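Local coordinates for putative alpha-galactosidase (Bacteroides fragilis, PDB 4NZJ), which probably hydrolyses terminal, non-reducing alpha-D-galactose residues from alpha-galactosides, as a member of glycosyl hydrolase family 27, at residues 340-343 against 344-347; 283-287 against 288-292; 76-80 against 81-85; 129-133 against 134-138. All blocks are in the same frame, centred on the assembly; numbering follows the deposited sequence.

Interaction 1 of 4, residues 340-343 against 344-347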
# COMPACT_ATOMS: atom_id res chain seq x y z
N THR A 340 -19.04 7.03 -7.71
CA THR A 340 -19.70 5.89 -8.33
C THR A 340 -18.78 4.67 -8.28
O THR A 340 -17.58 4.79 -8.04
CB THR A 340 -20.08 6.16 -9.80
OG1 THR A 340 -18.89 6.17 -10.61
CG2 THR A 340 -20.82 7.49 -9.93
N GLN A 341 -19.36 3.49 -8.53
CA GLN A 341 -18.59 2.24 -8.54
C GLN A 341 -17.46 2.32 -9.57
O GLN A 341 -16.33 1.94 -9.28
CB GLN A 341 -19.51 1.05 -8.85
CG GLN A 341 -18.82 -0.30 -9.07
CD GLN A 341 -18.34 -0.96 -7.79
OE1 GLN A 341 -18.74 -0.58 -6.68
NE2 GLN A 341 -17.49 -1.97 -7.93
N GLU A 342 -17.77 2.81 -10.76
CA GLU A 342 -16.76 2.92 -11.80
C GLU A 342 -15.65 3.90 -11.40
O GLU A 342 -14.48 3.65 -11.66
CB GLU A 342 -17.37 3.36 -13.13
CG GLU A 342 -16.46 3.11 -14.32
CD GLU A 342 -16.36 1.62 -14.66
OE1 GLU A 342 -17.26 1.12 -15.36
OE2 GLU A 342 -15.38 0.96 -14.23
N GLN A 343 -16.03 4.99 -10.74
CA GLN A 343 -15.04 5.96 -10.26
C GLN A 343 -14.11 5.32 -9.23
O GLN A 343 -12.90 5.48 -9.29
CB GLN A 343 -15.73 7.19 -9.70
CG GLN A 343 -16.24 8.12 -10.78
CD GLN A 343 -17.12 9.22 -10.26
OE1 GLN A 343 -17.63 9.16 -9.14
NE2 GLN A 343 -17.32 10.25 -11.08
N TYR A 344 -14.69 4.59 -8.28
CA TYR A 344 -13.88 3.85 -7.32
C TYR A 344 -12.94 2.83 -7.98
O TYR A 344 -11.80 2.68 -7.57
CB TYR A 344 -14.76 3.14 -6.30
CG TYR A 344 -15.40 4.04 -5.27
CD1 TYR A 344 -14.68 5.07 -4.65
CD2 TYR A 344 -16.72 3.84 -4.88
CE1 TYR A 344 -15.28 5.88 -3.70
CE2 TYR A 344 -17.32 4.65 -3.92
CZ TYR A 344 -16.59 5.66 -3.33
OH TYR A 344 -17.20 6.46 -2.39
N LYS A 345 -13.43 2.13 -9.00
CA LYS A 345 -12.60 1.17 -9.73
C LYS A 345 -11.42 1.86 -10.42
O LYS A 345 -10.29 1.37 -10.38
CB LYS A 345 -13.45 0.40 -10.75
CG LYS A 345 -12.69 -0.54 -11.68
CD LYS A 345 -12.06 -1.71 -10.95
CE LYS A 345 -11.25 -2.59 -11.90
NZ LYS A 345 -12.08 -3.17 -13.00
N SER A 346 -11.66 3.01 -11.04
CA SER A 346 -10.58 3.74 -11.70
C SER A 346 -9.56 4.29 -10.69
O SER A 346 -8.36 4.26 -10.94
CB SER A 346 -11.15 4.88 -12.55
OG SER A 346 -11.91 4.34 -13.61
N HIS A 347 -10.06 4.79 -9.58
CA HIS A 347 -9.24 5.23 -8.45
C HIS A 347 -8.30 4.11 -8.00
O HIS A 347 -7.09 4.31 -7.89
CB HIS A 347 -10.18 5.72 -7.34
CG HIS A 347 -9.58 5.87 -5.98
ND1 HIS A 347 -8.39 6.53 -5.75
CD2 HIS A 347 -10.05 5.50 -4.77
CE1 HIS A 347 -8.14 6.53 -4.45
NE2 HIS A 347 -9.14 5.92 -3.84
O HOH W 1 -12.85 1.74 -14.15

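Interaction 2 of 4, residues 283-287 against 288-292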
# COMPACT_ATOMS: atom_id res chain seq x y z
N TRP A 283 -14.82 12.91 -6.42
CA TRP A 283 -14.14 12.74 -7.70
C TRP A 283 -13.28 13.96 -8.01
O TRP A 283 -12.11 13.82 -8.37
CB TRP A 283 -15.19 12.53 -8.78
CG TRP A 283 -14.69 12.12 -10.13
CD1 TRP A 283 -14.91 12.77 -11.30
CD2 TRP A 283 -13.95 10.93 -10.46
NE1 TRP A 283 -14.34 12.08 -12.34
CE2 TRP A 283 -13.75 10.95 -11.86
CE3 TRP A 283 -13.44 9.87 -9.72
CZ2 TRP A 283 -13.05 9.94 -12.52
CZ3 TRP A 283 -12.74 8.86 -10.38
CH2 TRP A 283 -12.55 8.91 -11.76
N TYR A 284 -13.86 15.14 -7.87
CA TYR A 284 -13.16 16.40 -8.15
C TYR A 284 -13.39 17.40 -7.04
O TYR A 284 -14.54 17.71 -6.71
CB TYR A 284 -13.62 17.01 -9.47
CG TYR A 284 -12.93 18.33 -9.77
CD1 TYR A 284 -13.44 19.52 -9.27
CD2 TYR A 284 -11.76 18.36 -10.51
CE1 TYR A 284 -12.80 20.73 -9.52
CE2 TYR A 284 -11.11 19.56 -10.77
CZ TYR A 284 -11.63 20.74 -10.26
OH TYR A 284 -11.00 21.94 -10.52
N ARG A 285 -12.30 17.90 -6.46
CA ARG A 285 -12.34 19.05 -5.57
C ARG A 285 -10.92 19.60 -5.47
O ARG A 285 -10.01 18.88 -5.10
CB ARG A 285 -12.82 18.66 -4.17
CG ARG A 285 -13.09 19.86 -3.27
CD ARG A 285 -13.72 19.43 -1.96
NE ARG A 285 -14.14 20.59 -1.16
CZ ARG A 285 -13.33 21.33 -0.40
NH1 ARG A 285 -12.03 21.06 -0.32
NH2 ARG A 285 -13.83 22.35 0.28
N ASP A 286 -10.74 20.88 -5.82
CA ASP A 286 -9.41 21.47 -5.73
C ASP A 286 -9.17 21.99 -4.33
O ASP A 286 -9.53 23.13 -4.02
CB ASP A 286 -9.22 22.58 -6.77
CG ASP A 286 -7.81 23.12 -6.79
OD1 ASP A 286 -6.95 22.60 -6.04
OD2 ASP A 286 -7.56 24.06 -7.58
N GLY A 287 -8.57 21.16 -3.50
CA GLY A 287 -8.28 21.51 -2.11
C GLY A 287 -7.30 22.66 -1.97
O GLY A 287 -7.34 23.38 -0.98
N ASN A 288 -6.44 22.84 -2.97
CA ASN A 288 -5.42 23.90 -2.96
C ASN A 288 -5.99 25.29 -3.22
O ASN A 288 -5.30 26.30 -3.05
CB ASN A 288 -4.34 23.60 -4.01
CG ASN A 288 -3.30 22.62 -3.51
OD1 ASN A 288 -3.20 22.37 -2.31
ND2 ASN A 288 -2.52 22.06 -4.43
N ARG A 289 -7.25 25.34 -3.67
CA ARG A 289 -7.95 26.59 -3.97
C ARG A 289 -8.82 27.02 -2.79
O ARG A 289 -8.69 28.13 -2.29
CB ARG A 289 -8.82 26.42 -5.22
CG ARG A 289 -9.91 27.47 -5.45
CD ARG A 289 -9.37 28.88 -5.56
NE ARG A 289 -10.36 29.80 -6.13
CZ ARG A 289 -10.16 31.10 -6.35
NH1 ARG A 289 -9.00 31.68 -6.05
NH2 ARG A 289 -11.13 31.83 -6.88
N VAL A 290 -9.70 26.12 -2.37
CA VAL A 290 -10.70 26.42 -1.35
C VAL A 290 -10.28 25.93 0.05
O VAL A 290 -10.98 26.18 1.03
CB VAL A 290 -12.07 25.80 -1.71
CG1 VAL A 290 -12.57 26.34 -3.05
CG2 VAL A 290 -12.01 24.27 -1.76
N GLY A 291 -9.14 25.26 0.13
CA GLY A 291 -8.72 24.59 1.36
C GLY A 291 -9.44 23.26 1.50
O GLY A 291 -10.38 22.97 0.76
N GLY A 292 -8.98 22.45 2.45
CA GLY A 292 -9.63 21.19 2.76
C GLY A 292 -9.29 20.08 1.78
O GLY A 292 -8.21 20.04 1.20

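Interaction 3 of 4, residues 76-80 against 81-85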
# COMPACT_ATOMS: atom_id res chain seq x y z
N LYS A 76 5.44 -23.30 -1.92
CA LYS A 76 4.43 -24.21 -2.44
C LYS A 76 3.18 -24.14 -1.56
O LYS A 76 3.28 -24.18 -0.33
CB LYS A 76 4.97 -25.63 -2.48
CG LYS A 76 4.07 -26.65 -3.14
CD LYS A 76 4.74 -28.01 -3.18
CE LYS A 76 3.88 -29.04 -3.89
NZ LYS A 76 4.36 -30.43 -3.65
N ALA A 77 2.02 -24.01 -2.19
CA ALA A 77 0.74 -24.06 -1.50
C ALA A 77 -0.05 -25.19 -2.12
O ALA A 77 -0.06 -25.33 -3.34
CB ALA A 77 -0.00 -22.75 -1.66
N GLU A 78 -0.69 -26.00 -1.28
CA GLU A 78 -1.44 -27.18 -1.71
C GLU A 78 -2.82 -27.23 -1.07
O GLU A 78 -2.94 -27.02 0.14
CB GLU A 78 -0.70 -28.47 -1.31
CG GLU A 78 0.74 -28.57 -1.76
CD GLU A 78 1.44 -29.79 -1.18
OE1 GLU A 78 1.64 -29.84 0.06
OE2 GLU A 78 1.77 -30.71 -1.95
N ASN A 79 -3.85 -27.52 -1.86
CA ASN A 79 -5.17 -27.84 -1.33
C ASN A 79 -5.73 -29.06 -2.07
O ASN A 79 -5.02 -29.69 -2.87
CB ASN A 79 -6.11 -26.63 -1.37
CG ASN A 79 -6.48 -26.20 -2.79
OD1 ASN A 79 -6.32 -26.95 -3.75
ND2 ASN A 79 -7.01 -24.98 -2.91
N ALA A 80 -6.99 -29.41 -1.81
CA ALA A 80 -7.62 -30.57 -2.43
C ALA A 80 -7.67 -30.52 -3.97
O ALA A 80 -7.74 -31.57 -4.62
CB ALA A 80 -9.03 -30.75 -1.88
N LEU A 81 -7.61 -29.32 -4.54
CA LEU A 81 -7.76 -29.13 -5.98
C LEU A 81 -6.45 -28.96 -6.76
O LEU A 81 -6.46 -29.01 -7.99
CB LEU A 81 -8.68 -27.94 -6.27
CG LEU A 81 -10.09 -28.04 -5.67
CD1 LEU A 81 -10.89 -26.79 -6.01
CD2 LEU A 81 -10.82 -29.28 -6.16
N GLY A 82 -5.33 -28.75 -6.07
CA GLY A 82 -4.04 -28.63 -6.76
C GLY A 82 -2.95 -27.92 -5.98
O GLY A 82 -3.03 -27.80 -4.75
N VAL A 83 -1.94 -27.45 -6.71
CA VAL A 83 -0.77 -26.80 -6.12
C VAL A 83 -0.38 -25.52 -6.86
O VAL A 83 -0.63 -25.38 -8.06
CB VAL A 83 0.46 -27.75 -6.08
CG1 VAL A 83 0.10 -29.07 -5.41
CG2 VAL A 83 1.01 -27.99 -7.48
N SER A 84 0.24 -24.60 -6.13
CA SER A 84 0.84 -23.40 -6.69
C SER A 84 2.27 -23.36 -6.20
O SER A 84 2.52 -23.53 -5.01
CB SER A 84 0.08 -22.15 -6.22
OG SER A 84 0.69 -20.94 -6.67
N VAL A 85 3.21 -23.15 -7.12
CA VAL A 85 4.62 -23.01 -6.79
C VAL A 85 5.09 -21.65 -7.28
O VAL A 85 4.87 -21.31 -8.44
CB VAL A 85 5.48 -24.12 -7.42
CG1 VAL A 85 6.96 -23.90 -7.12
CG2 VAL A 85 5.03 -25.48 -6.91

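Interaction 4 of 4, residues 129-133 against 134-138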
# COMPACT_ATOMS: atom_id res chain seq x y z
N ASN A 129 -12.24 -11.77 4.74
CA ASN A 129 -12.79 -11.12 3.54
C ASN A 129 -11.91 -11.24 2.29
O ASN A 129 -12.32 -10.81 1.22
CB ASN A 129 -13.18 -9.65 3.80
CG ASN A 129 -12.00 -8.71 3.98
OD1 ASN A 129 -10.84 -9.05 3.71
ND2 ASN A 129 -12.29 -7.51 4.45
N GLY A 130 -10.73 -11.83 2.44
CA GLY A 130 -9.82 -12.03 1.32
C GLY A 130 -8.65 -11.07 1.27
O GLY A 130 -7.68 -11.33 0.54
N MSE A 131 -8.70 -9.97 2.02
CA MSE A 131 -7.67 -8.93 1.90
C MSE A 131 -6.29 -9.45 2.27
O MSE A 131 -5.31 -9.17 1.57
CB MSE A 131 -8.03 -7.67 2.69
CG MSE A 131 -9.16 -6.94 1.98
SE MSE A 131 -9.72 -5.34 2.99
CE MSE A 131 -8.10 -4.26 2.78
N ARG A 132 -6.19 -10.20 3.35
CA ARG A 132 -4.88 -10.74 3.73
C ARG A 132 -4.30 -11.62 2.62
O ARG A 132 -3.10 -11.57 2.35
CB ARG A 132 -4.96 -11.52 5.05
CG ARG A 132 -3.58 -11.91 5.57
CD ARG A 132 -3.63 -12.72 6.86
NE ARG A 132 -4.25 -14.02 6.67
CZ ARG A 132 -4.19 -15.02 7.55
NH1 ARG A 132 -3.53 -14.89 8.69
NH2 ARG A 132 -4.79 -16.17 7.28
N ASP A 133 -5.15 -12.39 1.94
CA ASP A 133 -4.66 -13.27 0.88
C ASP A 133 -4.34 -12.58 -0.44
O ASP A 133 -3.79 -13.21 -1.34
CB ASP A 133 -5.62 -14.44 0.69
CG ASP A 133 -5.51 -15.41 1.82
OD1 ASP A 133 -4.42 -15.99 1.96
OD2 ASP A 133 -6.47 -15.55 2.60
N LEU A 134 -4.67 -11.30 -0.54
CA LEU A 134 -4.25 -10.49 -1.69
C LEU A 134 -3.09 -9.55 -1.36
O LEU A 134 -2.70 -8.75 -2.21
CB LEU A 134 -5.44 -9.72 -2.28
CG LEU A 134 -6.21 -10.43 -3.41
CD1 LEU A 134 -5.34 -10.68 -4.63
CD2 LEU A 134 -6.81 -11.74 -2.90
N GLY A 135 -2.55 -9.65 -0.15
CA GLY A 135 -1.32 -8.94 0.22
C GLY A 135 -1.47 -7.78 1.19
O GLY A 135 -0.47 -7.19 1.60
N TYR A 136 -2.70 -7.45 1.56
CA TYR A 136 -2.92 -6.38 2.54
C TYR A 136 -2.39 -6.86 3.89
O TYR A 136 -2.86 -7.88 4.41
CB TYR A 136 -4.41 -6.03 2.63
CG TYR A 136 -4.97 -5.39 1.38
CD1 TYR A 136 -4.95 -4.01 1.20
CD2 TYR A 136 -5.53 -6.16 0.36
CE1 TYR A 136 -5.47 -3.42 0.07
CE2 TYR A 136 -6.05 -5.58 -0.78
CZ TYR A 136 -6.02 -4.21 -0.92
OH TYR A 136 -6.54 -3.63 -2.06
N SER A 137 -1.39 -6.16 4.42
CA SER A 137 -0.70 -6.62 5.63
C SER A 137 -0.57 -5.59 6.76
O SER A 137 -0.41 -5.98 7.92
CB SER A 137 0.69 -7.16 5.25
OG SER A 137 1.50 -6.14 4.67
N TYR A 138 -0.63 -4.30 6.43
CA TYR A 138 -0.49 -3.24 7.44
C TYR A 138 -1.84 -2.84 8.03
O TYR A 138 -2.81 -2.60 7.31
CB TYR A 138 0.23 -2.01 6.86
CG TYR A 138 1.70 -2.26 6.66
CD1 TYR A 138 2.62 -2.00 7.67
CD2 TYR A 138 2.17 -2.80 5.47
CE1 TYR A 138 3.97 -2.26 7.49
CE2 TYR A 138 3.51 -3.08 5.28
CZ TYR A 138 4.41 -2.80 6.29
OH TYR A 138 5.74 -3.07 6.09
O HOH W 2 -1.16 -10.14 3.55

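Interaction 1 of 4, residues 340-343 against 344-347
Tyr344 and Thr340 meet on the tightly packed side of this first helical turn. Tyr344 N donates to Thr340 O over 2.9 Å, in a nearly straight bond of 169°. The ring of Tyr344 then leans obliquely against the same carbonyl, with CD2 3.4 Å from Thr340 O. Its CG lies anti to the carbonyl carbon (chi1 -73°), which carries the ring back along the helix toward the N-terminus. The phenol oxygen is held by Asp281, Asp326 N and Cys339 N, so the ring is pinned at both ends. Next to it, His347 N bonds to Gln343 O at 2.9 Å, and the His347 imidazole leads off to Val322.

Thr340 and Gln343 form a capping box at the start of helix 341-353. Gln343 N donates to Thr340 OG1 (3.1 Å), and Thr340 N donates to Gln343 OE1 (2.9 Å). The Gln343 side chain is extended beyond CG, and this lets its amide oxygen reach back to the cap residue. The exchange occupies two N-H groups at the open end of the helix.

The other side of the turn is looser. Glu342 and Lys345 cross at a slant, with Glu342 OE2 4.0 Å from Lys345 CG. Their charged ends do not meet: OE2 and Lys345 NZ stay 5.4 Å apart. A water instead links Glu342 to Ser346, one turn on. It donates to Glu342 OE2 and to Ser346 OG, the latter at 2.8 Å. Ser346 OG also bonds to Tyr466 O.

Interaction 2 of 4, residues 283-287 against 288-292
The guanidinium of Arg285 meets Gly291 at its edge and Val290 over one face. Arg285 NH1 donates to Gly291 O at 2.7 Å, and the oxygen lies close to the guanidinium plane. Arg285 NH1 in turn lies in the plane of the Gly291 carbonyl. The two planes are nonetheless turned steeply, by about 70°, about the line of the bond. Val290 CG2 sits 3.3 Å from Arg285 NH2, above the plane and offset toward the rim. The Arg285 chain runs fully extended from CG to NE, which spans the distance to the far end of the turn.

Asp286 works at the near end as N-cap. Its OD1 takes a weak, bent bond from Asn288 N (3.1 Å). The Asp286 and Asn288 side chains cross at about a right angle, and their carboxylate and amide planes are 66° apart. Asp286 OD2 lies 3.6 Å from Arg289 CB. Asp286 O accepts from Arg289 N at 3.2 Å.

The short helix 287-290 is therefore clasped at both ends by neighbours in sequence. It follows the loop after strand 272-274 of the barrel. It precedes helix 296-303, where Asn298 accepts from Arg285 N and touches Asp286 and Tyr284.

Interaction 3 of 4, residues 76-80 against 81-85
The side-chain amide of Asn79 is the flat group at the turn, and its OD1 faces Leu81 and Gly82. Leu81 N donates to Asn79 OD1 at 2.8 Å from above the amide plane, 44° out of it. Gly82 N adds a weak bond to the same oxygen. The torsion that sets CG between the backbone N and carbonyl carbon (chi1 67°) swings the amide over the turn. Asn79 ND2 is held by Gln38 O and Gly11 O. Glu78 OE2 is met from above the carboxylate plane by Lys76 NZ, a salt bridge of 3.1 Å along one strand.

On the same face as that bridge, Val83 CG1 packs 3.7 Å from Glu78 CG, the two side chains lying side by side. Lys76 CE approaches the same methyl, and Lys76 CG touches Val85 CG2 at 4.1 Å.

Ala77 and Ser84 form a hydrogen-bonded antiparallel pair: Ala77 N to Ser84 O and Ser84 N to Ala77 O, both 2.9 Å. A type I turn from Asn79 to Gly82 closes this beta hairpin, and Asn79 N bonds to Gly82 O.

The hairpin joins strands 69-79 and 82-92 in the Ig-like domain. Strand 42-46 flanks 69-79, and strand 20-23 flanks 82-92.

Interaction 4 of 4, residues 129-133 against 134-138
The backbone curls through residues 130-136 so that Met131 O receives both Leu134 N and Tyr136 N, each at 3.1 Å, from opposite faces of its carbonyl plane. Gly135 N donates to Arg132 O at 3.2 Å. A water bridges Arg132 O and Tyr136 O and ties the two sides of the curl. Gly130 and Gly135 both take positive phi, which allows the chain to turn there.

Selenomethionine Met131 reaches over the ring of Tyr136. Its CE methyl lies 3.7 Å from the ring centroid, only 19° off the normal, as a CH-pi contact. The methyl sits closer to the CD1 side, with CE to CD1 at 3.5 Å. The selenium lies farther out, above the same ring, at 5.1 Å from the centroid, in a Met-aromatic contact. A bend at the last torsion (chi3 68°) folds the methyl over the ring face. Met131 O meets the ring at its edge, 3.3 Å from Tyr136 CD2. Tyr136 OH bonds to Leu375 O, which fixes the outer end of the ring.

Asn129 OD1 accepts from Met131 N in an Asx turn. Asp133 forms a salt bridge to Arg39, and Arg132 makes a cation-pi contact with Tyr32, both toward the Ig-like domain. The segment is a buried helix-to-strand connection of the TIM barrel, leading from helix 116-128 into strand 138-140.

Overall arrangement
Along the chain the order is interaction 3, 4, 2, 1. Interaction 3 belongs to the N-terminal Ig-like domain, and the others to the catalytic TIM barrel region. Interactions 1 and 2 have centres about 19 Å apart and touch: Gln343 NE2 packs 3.4 Å from Trp283 CG. Interaction 4 lies nearest the centre of the chain, with its centre about 20 Å from that of interaction 1. Interaction 3 lies about 19 Å from interaction 4, centre to centre, without touching it. Interactions 2 and 3 are about 49 Å apart between centres, on opposite sides of the chain's centre. Interaction 4 sits where the barrel faces the Ig-like domain; interactions 1 and 2 cap two barrel-domain helices.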